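Local coordinates for protein ribonuclease S-3 (Pyrus pyrifolia, PDB 1IQQ) that cleaves RNA in the pear pistil as a T2-family ribonuclease, serving gametophytic self-incompatibility, by which the flower rejects its own pollen, at residues L79-E84 and H101-V106; W36-N39 and P43-S46; K154-G159 and E163-T168; A141-N144 and K149-K152; W68-V71 and K76-L79. All coordinates share one frame; numbering follows the deposited sequence.

Interaction 1: residues L79-E84 and H101-V106; sequences LFWDKE and HYFETV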
# COMPACT_ATOMS: atom_id res chain seq x y z
N LEU A 79 -14.54 11.02 -2.84
CA LEU A 79 -14.86 10.23 -4.01
C LEU A 79 -13.78 9.17 -4.19
O LEU A 79 -14.07 8.08 -4.62
CB LEU A 79 -14.97 11.13 -5.27
CG LEU A 79 -15.37 10.35 -6.52
CD1 LEU A 79 -16.78 9.76 -6.38
CD2 LEU A 79 -15.29 11.28 -7.73
N PHE A 80 -12.54 9.51 -3.84
CA PHE A 80 -11.37 8.58 -3.91
C PHE A 80 -11.61 7.38 -2.95
O PHE A 80 -11.47 6.22 -3.34
CB PHE A 80 -10.14 9.41 -3.51
CG PHE A 80 -8.89 8.62 -3.15
CD1 PHE A 80 -8.02 8.14 -4.15
CD2 PHE A 80 -8.52 8.47 -1.81
CE1 PHE A 80 -6.80 7.53 -3.76
CE2 PHE A 80 -7.35 7.89 -1.43
CZ PHE A 80 -6.46 7.41 -2.39
N TRP A 81 -12.00 7.64 -1.70
CA TRP A 81 -12.29 6.50 -0.82
C TRP A 81 -13.51 5.70 -1.31
O TRP A 81 -13.52 4.42 -1.20
CB TRP A 81 -12.53 6.99 0.58
CG TRP A 81 -11.31 7.57 1.23
CD1 TRP A 81 -10.02 7.12 1.09
CD2 TRP A 81 -11.27 8.72 2.06
NE1 TRP A 81 -9.16 7.96 1.78
CE2 TRP A 81 -9.90 8.95 2.37
CE3 TRP A 81 -12.26 9.60 2.55
CZ2 TRP A 81 -9.48 10.03 3.16
CZ3 TRP A 81 -11.84 10.69 3.36
CH2 TRP A 81 -10.44 10.89 3.65
N ASP A 82 -14.55 6.38 -1.81
CA ASP A 82 -15.72 5.66 -2.28
C ASP A 82 -15.28 4.63 -3.35
O ASP A 82 -15.82 3.49 -3.35
CB ASP A 82 -16.68 6.66 -2.94
CG ASP A 82 -17.52 7.43 -1.96
OD1 ASP A 82 -17.49 7.22 -0.75
OD2 ASP A 82 -18.28 8.27 -2.45
N LYS A 83 -14.38 5.02 -4.25
CA LYS A 83 -13.93 4.08 -5.33
C LYS A 83 -13.11 2.91 -4.77
O LYS A 83 -13.14 1.83 -5.34
CB LYS A 83 -13.13 4.79 -6.42
CG LYS A 83 -13.94 5.92 -7.17
CD LYS A 83 -13.00 6.53 -8.25
CE LYS A 83 -13.47 7.92 -8.69
NZ LYS A 83 -12.69 9.05 -8.03
N GLU A 84 -12.29 3.18 -3.75
CA GLU A 84 -11.52 2.07 -3.17
C GLU A 84 -12.45 1.05 -2.57
O GLU A 84 -12.21 -0.16 -2.71
CB GLU A 84 -10.56 2.61 -2.06
CG GLU A 84 -9.50 3.62 -2.66
CD GLU A 84 -8.54 3.00 -3.66
OE1 GLU A 84 -8.31 1.75 -3.72
OE2 GLU A 84 -7.97 3.83 -4.42
N HIS A 101 -16.23 -0.98 8.00
CA HIS A 101 -15.36 -2.03 8.48
C HIS A 101 -14.13 -2.15 7.61
O HIS A 101 -13.04 -2.43 8.11
CB HIS A 101 -16.17 -3.36 8.56
CG HIS A 101 -15.37 -4.53 9.06
ND1 HIS A 101 -14.70 -4.53 10.27
CD2 HIS A 101 -15.21 -5.74 8.53
CE1 HIS A 101 -14.16 -5.73 10.46
NE2 HIS A 101 -14.46 -6.48 9.42
N TYR A 102 -14.29 -1.94 6.31
CA TYR A 102 -13.13 -1.98 5.42
C TYR A 102 -12.08 -0.93 5.81
O TYR A 102 -10.87 -1.26 5.96
CB TYR A 102 -13.61 -1.66 3.98
CG TYR A 102 -12.55 -1.60 2.93
CD1 TYR A 102 -11.68 -2.71 2.73
CD2 TYR A 102 -12.44 -0.48 2.07
CE1 TYR A 102 -10.71 -2.70 1.69
CE2 TYR A 102 -11.50 -0.46 1.06
CZ TYR A 102 -10.62 -1.57 0.85
OH TYR A 102 -9.70 -1.58 -0.16
N PHE A 103 -12.48 0.30 6.02
CA PHE A 103 -11.54 1.32 6.37
C PHE A 103 -11.04 1.14 7.80
O PHE A 103 -9.88 1.42 8.07
CB PHE A 103 -12.21 2.67 6.13
CG PHE A 103 -12.38 3.00 4.67
CD1 PHE A 103 -11.28 3.10 3.80
CD2 PHE A 103 -13.67 3.18 4.13
CE1 PHE A 103 -11.50 3.35 2.45
CE2 PHE A 103 -13.87 3.44 2.78
CZ PHE A 103 -12.78 3.51 1.93
N GLU A 104 -11.92 0.71 8.70
CA GLU A 104 -11.43 0.44 10.08
C GLU A 104 -10.42 -0.68 10.06
O GLU A 104 -9.46 -0.66 10.84
CB GLU A 104 -12.63 0.06 10.97
CG GLU A 104 -13.54 1.23 11.26
CD GLU A 104 -14.95 0.81 11.69
OE1 GLU A 104 -15.22 -0.42 11.81
OE2 GLU A 104 -15.78 1.75 11.88
N THR A 105 -10.59 -1.66 9.18
CA THR A 105 -9.65 -2.78 9.08
C THR A 105 -8.29 -2.27 8.59
O THR A 105 -7.24 -2.68 9.12
CB THR A 105 -10.16 -3.80 8.10
OG1 THR A 105 -11.34 -4.43 8.68
CG2 THR A 105 -9.07 -4.89 7.84
N VAL A 106 -8.27 -1.38 7.59
CA VAL A 106 -6.98 -0.78 7.15
C VAL A 106 -6.28 -0.01 8.25
O VAL A 106 -5.07 -0.11 8.41
CB VAL A 106 -7.26 0.15 5.96
CG1 VAL A 106 -6.05 1.01 5.61
CG2 VAL A 106 -7.58 -0.75 4.72
O HOH W 1 -8.03 -0.41 -1.99
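Trp81 and Phe103 bring two helices, 77-89 and 99-112, together in a buried aromatic contact of the T2 ribonuclease core, without a direct hydrogen bond between 79-84 and 101-106. The phenyl ring of Phe103 reaches across with its CZ leading, and that atom lies 3.7 Å from Trp81 CB. The same CZ comes within 3.3 Å of Trp81 O, which sits at the edge of the phenyl ring, in its plane, where the ring hydrogens carry slight positive charge. The two aromatic systems meet obliquely, the planes of the Trp81 five-membered ring and the Phe103 ring being 65° apart. Trp81 NE1 is engaged by the backbone oxygen of Trp68, whose indole also packs against Phe103. One turn further along the first helix, Tyr102 CE2 approaches Glu84 O at 3.8 Å. The phenol gets there because its CG stands anti to the backbone N (chi1 178°), sending the ring toward helix 77-89, and Tyr102 CD2 rises over the centre of one Phe103 face. A single water completes the contact, donating to Glu84 OE1 at 2.8 Å and to Tyr102 OH at 2.7 Å; that hydroxyl is also hydrogen-bonded to Leu35 O. Ring packing thus probably sets the helix spacing here, while the water couples the carboxylate of Glu84, an active-site residue, to a tyrosine anchored on strand 30-38.

Interaction 2: residues W36-N39 and P43-S46; sequences WPSN and PDPS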
# COMPACT_ATOMS: atom_id res chain seq x y z
N TRP A 36 -6.36 -4.85 -1.24
CA TRP A 36 -7.01 -5.59 -2.32
C TRP A 36 -7.28 -7.04 -2.13
O TRP A 36 -6.34 -7.79 -1.90
CB TRP A 36 -6.16 -5.55 -3.61
CG TRP A 36 -5.84 -4.20 -4.16
CD1 TRP A 36 -6.34 -2.96 -3.77
CD2 TRP A 36 -4.97 -3.97 -5.28
NE1 TRP A 36 -5.79 -1.98 -4.62
CE2 TRP A 36 -4.97 -2.58 -5.54
CE3 TRP A 36 -4.18 -4.81 -6.08
CZ2 TRP A 36 -4.20 -2.01 -6.60
CZ3 TRP A 36 -3.43 -4.25 -7.12
CH2 TRP A 36 -3.45 -2.87 -7.36
N PRO A 37 -8.54 -7.46 -2.12
CA PRO A 37 -8.85 -8.91 -2.05
C PRO A 37 -8.25 -9.35 -3.42
O PRO A 37 -8.52 -8.73 -4.51
CB PRO A 37 -10.38 -8.93 -2.09
CG PRO A 37 -10.78 -7.65 -1.41
CD PRO A 37 -9.75 -6.64 -1.94
N SER A 38 -7.42 -10.39 -3.41
CA SER A 38 -6.67 -10.79 -4.61
C SER A 38 -6.72 -12.26 -4.88
O SER A 38 -7.05 -13.03 -3.99
CB SER A 38 -5.19 -10.41 -4.41
OG SER A 38 -5.13 -9.02 -4.14
N ASN A 39 -6.42 -12.66 -6.11
CA ASN A 39 -6.43 -14.08 -6.48
C ASN A 39 -5.04 -14.56 -6.80
O ASN A 39 -4.21 -13.83 -7.38
CB ASN A 39 -7.32 -14.32 -7.71
CG ASN A 39 -8.80 -14.24 -7.39
OD1 ASN A 39 -9.25 -14.53 -6.26
ND2 ASN A 39 -9.60 -13.88 -8.39
N PRO A 43 -6.61 -12.73 -12.80
CA PRO A 43 -6.98 -11.41 -12.28
C PRO A 43 -7.67 -11.42 -10.96
O PRO A 43 -8.42 -12.31 -10.66
CB PRO A 43 -7.95 -10.82 -13.34
CG PRO A 43 -8.00 -11.79 -14.43
CD PRO A 43 -7.45 -13.11 -13.95
N ASP A 44 -7.46 -10.33 -10.20
CA ASP A 44 -8.13 -10.18 -8.90
C ASP A 44 -9.58 -9.83 -9.10
O ASP A 44 -9.96 -9.37 -10.17
CB ASP A 44 -7.49 -9.03 -8.10
CG ASP A 44 -6.00 -9.24 -7.85
OD1 ASP A 44 -5.52 -10.41 -7.71
OD2 ASP A 44 -5.24 -8.22 -7.76
N PRO A 45 -10.43 -10.06 -8.09
CA PRO A 45 -11.87 -9.69 -8.22
C PRO A 45 -11.92 -8.15 -8.19
O PRO A 45 -10.99 -7.47 -7.71
CB PRO A 45 -12.53 -10.35 -7.02
CG PRO A 45 -11.42 -10.29 -5.99
CD PRO A 45 -10.15 -10.62 -6.76
N SER A 46 -13.00 -7.61 -8.77
CA SER A 46 -13.21 -6.17 -8.83
C SER A 46 -14.69 -5.87 -8.90
O SER A 46 -15.46 -6.58 -9.57
CB SER A 46 -12.54 -5.63 -10.11
OG SER A 46 -12.67 -4.23 -10.25
O HOH W 2 -9.85 -6.40 -5.34
O HOH W 3 -2.77 -11.37 -7.15
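Asp44 turns back on the end of strand 30-38, where its carboxylate takes the backbone N-H of Asn39. The bond from Asn39 N to Asp44 OD1 is 2.9 Å long and fairly straight (164° at the hydrogen); it reaches the anti side of that oxygen, 34° out of the carboxylate plane. OD1 also packs 3.3 Å from Ser38 CB. The second oxygen, OD2, lies near Trp36 CE3. Asn39 answers with its own side chain: ND2 donates to Pro43 O at 3.0 Å. With CG anti to its carbonyl carbon (chi1 -74°), the Asn39 amide is placed beside Pro43 O, and Pro45 CD packs against it. A water bridges the two backbones at Pro37 and Pro45, donating to Pro37 O and to Pro45 O, each at 2.8 Å. Ser38 OG looks back into its own strand, donating to Trp36 O at 2.8 Å from above the carbonyl plane, and is also bonded to Gln5 NE2. An alanine in place of Asp44 would probably leave the Asn39 N-H without its acceptor and let the returning chain drift from the strand end. Strand 30-38 pairs with 3-10 in the central sheet, and Trp36 stacks on the active-site His88, so this is a strand-to-loop turn, closed by side-chain-to-backbone bonds, beside the catalytic cleft of a T2 ribonuclease.

Interaction 3: residues K154-G159 and E163-T168; sequences KCQKKG and ELVEIT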
# COMPACT_ATOMS: atom_id res chain seq x y z
N LYS A 154 7.67 -1.99 -5.60
CA LYS A 154 7.51 -1.24 -6.86
C LYS A 154 8.50 -0.10 -6.81
O LYS A 154 8.60 0.61 -5.80
CB LYS A 154 6.11 -0.63 -6.98
CG LYS A 154 5.98 0.10 -8.31
CD LYS A 154 4.54 0.68 -8.46
CE LYS A 154 4.22 1.06 -9.88
NZ LYS A 154 2.72 1.25 -9.96
N CYS A 155 9.23 0.09 -7.92
CA CYS A 155 10.19 1.20 -8.04
C CYS A 155 9.86 1.99 -9.33
O CYS A 155 8.99 1.58 -10.10
CB CYS A 155 11.60 0.65 -8.18
SG CYS A 155 12.29 0.05 -6.61
N GLN A 156 10.54 3.13 -9.52
CA GLN A 156 10.36 3.86 -10.78
C GLN A 156 11.70 4.45 -11.15
O GLN A 156 12.51 4.80 -10.29
CB GLN A 156 9.33 4.99 -10.64
CG GLN A 156 9.71 6.01 -9.62
CD GLN A 156 8.55 6.98 -9.31
OE1 GLN A 156 7.47 6.76 -9.77
NE2 GLN A 156 8.81 8.00 -8.50
N LYS A 157 11.95 4.58 -12.47
CA LYS A 157 13.20 5.18 -12.90
C LYS A 157 12.96 6.62 -13.40
O LYS A 157 12.07 6.86 -14.19
CB LYS A 157 13.86 4.40 -14.03
CG LYS A 157 15.26 4.97 -14.36
CD LYS A 157 16.08 3.99 -15.20
CE LYS A 157 17.27 4.73 -15.83
NZ LYS A 157 17.92 3.86 -16.84
N LYS A 158 13.82 7.53 -12.96
CA LYS A 158 13.72 8.94 -13.33
C LYS A 158 15.10 9.30 -13.77
O LYS A 158 15.96 9.50 -12.92
CB LYS A 158 13.41 9.78 -12.07
CG LYS A 158 12.22 9.33 -11.19
CD LYS A 158 10.88 9.54 -11.90
CE LYS A 158 10.81 10.96 -12.51
NZ LYS A 158 9.44 11.41 -12.97
N GLY A 159 15.34 9.39 -15.07
CA GLY A 159 16.69 9.72 -15.47
C GLY A 159 17.62 8.62 -15.03
O GLY A 159 17.34 7.45 -15.28
N GLU A 163 14.00 5.05 -7.89
CA GLU A 163 13.54 5.20 -6.49
C GLU A 163 12.44 4.22 -6.10
O GLU A 163 11.65 3.74 -6.93
CB GLU A 163 13.02 6.56 -6.25
CG GLU A 163 12.13 7.01 -7.23
CD GLU A 163 12.16 8.55 -7.17
OE1 GLU A 163 13.23 9.12 -6.98
OE2 GLU A 163 11.11 9.13 -7.33
N LEU A 164 12.46 3.89 -4.81
CA LEU A 164 11.41 3.01 -4.20
C LEU A 164 10.07 3.81 -4.17
O LEU A 164 10.03 4.98 -3.77
CB LEU A 164 11.86 2.70 -2.76
CG LEU A 164 10.90 1.86 -1.93
CD1 LEU A 164 10.81 0.41 -2.60
CD2 LEU A 164 11.46 1.75 -0.50
N VAL A 165 8.98 3.15 -4.55
CA VAL A 165 7.68 3.83 -4.60
C VAL A 165 6.61 3.08 -3.78
O VAL A 165 5.85 3.75 -3.05
CB VAL A 165 7.17 3.94 -6.02
CG1 VAL A 165 5.92 4.88 -6.06
CG2 VAL A 165 8.29 4.55 -6.93
N GLU A 166 6.49 1.76 -3.88
CA GLU A 166 5.44 1.06 -3.13
C GLU A 166 5.96 -0.20 -2.50
O GLU A 166 6.91 -0.85 -3.05
CB GLU A 166 4.20 0.63 -4.01
CG GLU A 166 3.49 1.77 -4.68
CD GLU A 166 2.29 1.31 -5.47
OE1 GLU A 166 2.16 0.17 -5.87
OE2 GLU A 166 1.42 2.17 -5.75
N ILE A 167 5.38 -0.54 -1.35
CA ILE A 167 5.71 -1.82 -0.67
C ILE A 167 4.39 -2.45 -0.30
O ILE A 167 3.52 -1.79 0.29
CB ILE A 167 6.60 -1.63 0.55
CG1 ILE A 167 8.03 -1.30 0.10
CG2 ILE A 167 6.65 -2.95 1.37
CD1 ILE A 167 9.05 -0.96 1.23
N THR A 168 4.19 -3.72 -0.68
CA THR A 168 2.99 -4.44 -0.39
C THR A 168 3.28 -5.58 0.55
O THR A 168 4.25 -6.35 0.36
CB THR A 168 2.45 -5.07 -1.70
OG1 THR A 168 2.08 -4.00 -2.59
CG2 THR A 168 1.21 -6.01 -1.43
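Gln156 and Glu163 meet as an amide against a carboxylate on one face of an antiparallel ribbon, with Lys154 and Glu166 further along. Gln156 NE2 donates to Glu163 OE2 at 2.8 Å; the acceptor lies in the amide plane and is met on the anti side of its carboxylate, and the two flat groups are turned 33° apart. Both residues place CG between the backbone N and the carbonyl carbon (chi1 60° for Gln156), which brings their CG atoms side by side. The Val165 side chain crosses that of Gln156 at about a right angle, its CG2 3.4 Å from Gln156 CG. Gln156 NE2 also donates to Ala13 O, and Asn16 ND2 binds Glu163 OE2, so both polar ends are tied to the segment around helix 11-14. A leucine in place of Gln156 would probably deprive Glu163 OE2 and Ala13 O of a shared donor. Lys154 and Glu166 run alongside and point the same way: Lys154 CB and Glu166 CB are 3.7 Å apart, but Lys154 NZ stays 4.3 Å from Glu166 OE1, beyond a salt bridge. The opposite face carries Cys155, disulfide-linked to Cys193, its SG beside Leu164. Between these pairs the register slips by one, Lys154 O accepting from Val165 N at 2.9 Å and from Glu166 N at 3.1 Å. This is a classic beta bulge in a hairpin of the RNase T2 central sheet.

Interaction 4: residues A141-N144 and K149-K152; sequences AIRN and KKPK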
# COMPACT_ATOMS: atom_id res chain seq x y z
N ALA A 141 14.55 -5.67 5.83
CA ALA A 141 13.88 -4.83 6.82
C ALA A 141 12.38 -5.13 6.86
O ALA A 141 11.78 -5.26 7.98
CB ALA A 141 14.10 -3.35 6.47
N ILE A 142 11.74 -5.22 5.71
CA ILE A 142 10.32 -5.51 5.73
C ILE A 142 10.04 -6.92 6.26
O ILE A 142 9.17 -7.11 7.09
CB ILE A 142 9.71 -5.34 4.30
CG1 ILE A 142 9.91 -3.92 3.80
CG2 ILE A 142 8.20 -5.68 4.33
CD1 ILE A 142 9.21 -2.83 4.70
N ARG A 143 10.81 -7.91 5.84
CA ARG A 143 10.56 -9.31 6.30
C ARG A 143 10.73 -9.37 7.82
O ARG A 143 9.98 -10.11 8.46
CB ARG A 143 11.56 -10.27 5.63
CG ARG A 143 11.24 -10.47 4.12
CD ARG A 143 12.33 -11.34 3.55
NE ARG A 143 12.08 -12.71 3.95
CZ ARG A 143 12.98 -13.69 3.83
NH1 ARG A 143 14.21 -13.42 3.37
NH2 ARG A 143 12.60 -14.93 4.09
N ASN A 144 11.60 -8.56 8.38
CA ASN A 144 11.79 -8.56 9.86
C ASN A 144 10.61 -7.98 10.60
O ASN A 144 10.55 -8.18 11.86
CB ASN A 144 13.09 -7.82 10.30
CG ASN A 144 13.77 -8.44 11.51
OD1 ASN A 144 13.74 -9.67 11.66
ND2 ASN A 144 14.47 -7.65 12.31
N LYS A 149 7.79 -12.97 5.84
CA LYS A 149 7.14 -13.09 4.54
C LYS A 149 7.65 -12.05 3.55
O LYS A 149 7.97 -10.93 3.95
CB LYS A 149 5.61 -13.05 4.69
CG LYS A 149 5.08 -14.22 5.59
CD LYS A 149 5.60 -15.58 5.14
CE LYS A 149 4.99 -16.74 5.98
NZ LYS A 149 3.67 -17.02 5.56
N LYS A 150 7.69 -12.48 2.30
CA LYS A 150 8.27 -11.62 1.24
C LYS A 150 7.30 -10.60 0.68
O LYS A 150 6.20 -10.93 0.29
CB LYS A 150 8.76 -12.48 0.15
CG LYS A 150 9.77 -13.51 0.63
CD LYS A 150 10.02 -14.49 -0.56
CE LYS A 150 11.34 -15.34 -0.35
NZ LYS A 150 11.47 -16.07 1.00
N PRO A 151 7.73 -9.36 0.73
CA PRO A 151 6.86 -8.29 0.21
C PRO A 151 7.03 -8.14 -1.28
O PRO A 151 7.95 -8.70 -1.84
CB PRO A 151 7.38 -7.04 0.94
CG PRO A 151 8.90 -7.32 1.04
CD PRO A 151 8.97 -8.86 1.35
N LYS A 152 6.10 -7.42 -1.88
CA LYS A 152 6.18 -7.07 -3.29
C LYS A 152 6.55 -5.59 -3.33
O LYS A 152 5.88 -4.70 -2.69
CB LYS A 152 4.84 -7.33 -4.01
CG LYS A 152 4.88 -6.83 -5.48
CD LYS A 152 3.67 -7.38 -6.26
CE LYS A 152 3.70 -6.83 -7.71
NZ LYS A 152 2.52 -7.46 -8.42
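Ile142 and Arg143 of helix 135-143 meet the returning chain at Lys149 to Pro151. The methyl CG2 of Ile142 rests on the Pro151 ring, 3.7 Å from its CG; it points there because it stands anti to the backbone N. Beside it Arg143 CG packs against Lys149 O at 3.3 Å and, crossing at about a right angle, approaches Pro151 CD at 3.9 Å. Beyond that point Arg143 and Lys150 run alongside, pointing the same way, and Lys150 NZ comes over one face of the guanidinium, 3.5 Å from Arg143 NH2. Both are donors carrying like charge, so no hydrogen bond forms between them and some repulsion is likely. The contact is a helix-to-strand connection, the loop leading from helix 135-143 into strand 152-158 of the central sheet. Arg143 bends at chi3 (77°), and its NE donates to Asn148 O, which fixes the guanidinium beside the turn. Behind the first shell, Ile142 is packed by Ile120 and Leu121 of helix 117-123 and by Ile167 and Leu169 of strand 161-171. The loop is also held by Asp180 OD1, which accepts from Lys150 N, and by Phe178 O, which accepts from Lys149 NZ.

Interaction 5: residues W68-V71 and K76-L79; sequences WPNV and KNNL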
# COMPACT_ATOMS: atom_id res chain seq x y z
N TRP A 68 -4.61 7.40 4.79
CA TRP A 68 -4.94 7.05 3.40
C TRP A 68 -5.34 8.27 2.58
O TRP A 68 -6.38 8.31 1.94
CB TRP A 68 -6.09 6.02 3.35
CG TRP A 68 -6.23 5.26 2.03
CD1 TRP A 68 -5.70 5.60 0.82
CD2 TRP A 68 -6.92 4.02 1.85
NE1 TRP A 68 -6.02 4.60 -0.13
CE2 TRP A 68 -6.77 3.64 0.50
CE3 TRP A 68 -7.66 3.19 2.72
CZ2 TRP A 68 -7.33 2.46 -0.00
CZ3 TRP A 68 -8.22 2.00 2.24
CH2 TRP A 68 -8.04 1.64 0.88
N PRO A 69 -4.47 9.31 2.57
CA PRO A 69 -4.84 10.49 1.75
C PRO A 69 -4.76 10.23 0.25
O PRO A 69 -4.03 9.37 -0.22
CB PRO A 69 -3.75 11.51 2.13
CG PRO A 69 -2.53 10.58 2.47
CD PRO A 69 -3.20 9.51 3.30
N ASN A 70 -5.53 11.00 -0.54
CA ASN A 70 -5.37 11.07 -2.00
C ASN A 70 -4.25 12.12 -2.06
O ASN A 70 -4.46 13.31 -1.80
CB ASN A 70 -6.66 11.68 -2.63
CG ASN A 70 -6.51 11.93 -4.09
OD1 ASN A 70 -5.40 12.02 -4.60
ND2 ASN A 70 -7.63 12.11 -4.77
N VAL A 71 -3.03 11.65 -2.33
CA VAL A 71 -1.87 12.51 -2.34
C VAL A 71 -1.87 13.56 -3.44
O VAL A 71 -1.15 14.56 -3.32
CB VAL A 71 -0.57 11.66 -2.44
CG1 VAL A 71 -0.47 10.77 -1.23
CG2 VAL A 71 -0.55 10.86 -3.70
N LYS A 76 -10.30 15.71 -3.11
CA LYS A 76 -10.97 14.62 -3.81
C LYS A 76 -10.97 13.34 -2.94
O LYS A 76 -11.32 12.27 -3.45
CB LYS A 76 -10.26 14.29 -5.15
CG LYS A 76 -10.13 15.46 -6.18
CD LYS A 76 -9.49 14.85 -7.50
CE LYS A 76 -9.29 15.85 -8.66
NZ LYS A 76 -10.55 16.64 -9.01
N ASN A 77 -10.58 13.46 -1.68
CA ASN A 77 -10.56 12.30 -0.78
C ASN A 77 -11.89 11.53 -0.73
O ASN A 77 -11.84 10.30 -0.82
CB ASN A 77 -10.23 12.67 0.67
CG ASN A 77 -8.71 12.92 0.96
OD1 ASN A 77 -7.85 12.59 0.14
ND2 ASN A 77 -8.40 13.47 2.13
N ASN A 78 -13.05 12.18 -0.61
CA ASN A 78 -14.27 11.35 -0.45
C ASN A 78 -14.63 10.48 -1.62
O ASN A 78 -14.91 9.29 -1.44
CB ASN A 78 -15.51 12.18 -0.06
CG ASN A 78 -15.50 12.64 1.37
OD1 ASN A 78 -14.94 12.01 2.29
ND2 ASN A 78 -16.23 13.75 1.59
N LEU A 79 -14.54 11.02 -2.84
CA LEU A 79 -14.86 10.23 -4.01
C LEU A 79 -13.78 9.17 -4.19
O LEU A 79 -14.07 8.08 -4.62
CB LEU A 79 -14.97 11.13 -5.27
CG LEU A 79 -15.37 10.35 -6.52
CD1 LEU A 79 -16.78 9.76 -6.38
CD2 LEU A 79 -15.29 11.28 -7.73
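Asn77 and Asn70 join the first turn of helix 77-89 to the loop that precedes it, through a side-chain-to-backbone hydrogen bond across the helix-loop-helix connection between 58-67 and 77-89 of the T2 ribonuclease fold. Its polar part is this one bond. Asn70 N donates to Asn77 OD1 at 2.9 Å, with 161° at the hydrogen, and the donor is tilted 26° from the plane of the Asn77 carbonyl. Asn77 can offer this oxygen because CG stands anti to its own carbonyl carbon (chi1 -79°), which brings OD1 up to the loop backbone. The amide of Asn70 serves its own loop: OD1 accepts a hydrogen bond from Phe72 N and a weak one from Asp73 N, consistent with this side chain bracing the turn before the helix.

The remaining contacts are packing. Asn70 ND2 lies against Lys76 CB at 3.4 Å, the two chains crossing obliquely, and Lys76 occupies the N-cap position immediately before the helix. Pro69 makes a lighter contact, its carbonyl carbon 3.9 Å from Asn77 OD1. The same loop also fastens the helix a turn later, where the Trp68 ring meets Trp81 edge-to-face. Asn70 and Val71 are assigned by similarity to the site for the RNA 3'-phosphate nucleotide, as is Phe80, on which Asn70 packs; the bond is therefore consistent with holding loop and helix together beside that site. The acceptor oxygen is approached closely by carbon as well, Asn77 OD1 standing 3.1 Å from Asn70 CB.

How the interactions relate
From the N terminus, interaction 2 comes first, closing the short loop that leaves strand 30-38. Interaction 5 then closes the loop before helix 77-89, and interaction 1 begins at Leu79, where interaction 5 ends, spanning 85-100 to bring in helix 99-112. These two touch through Trp68, so that loop and both helices form one packed unit. Interaction 4 closes the loop after helix 135-143, and interaction 3 follows as a hairpin. They meet where Thr168 N pairs with Lys152 O, strand to strand, and where Ile142 packs on Ile167, tying helix 135-143 to the sheet. None nests in or crosses another, though interactions 5 and 1 share Leu79; interactions 2 and 3 reach the same sheet.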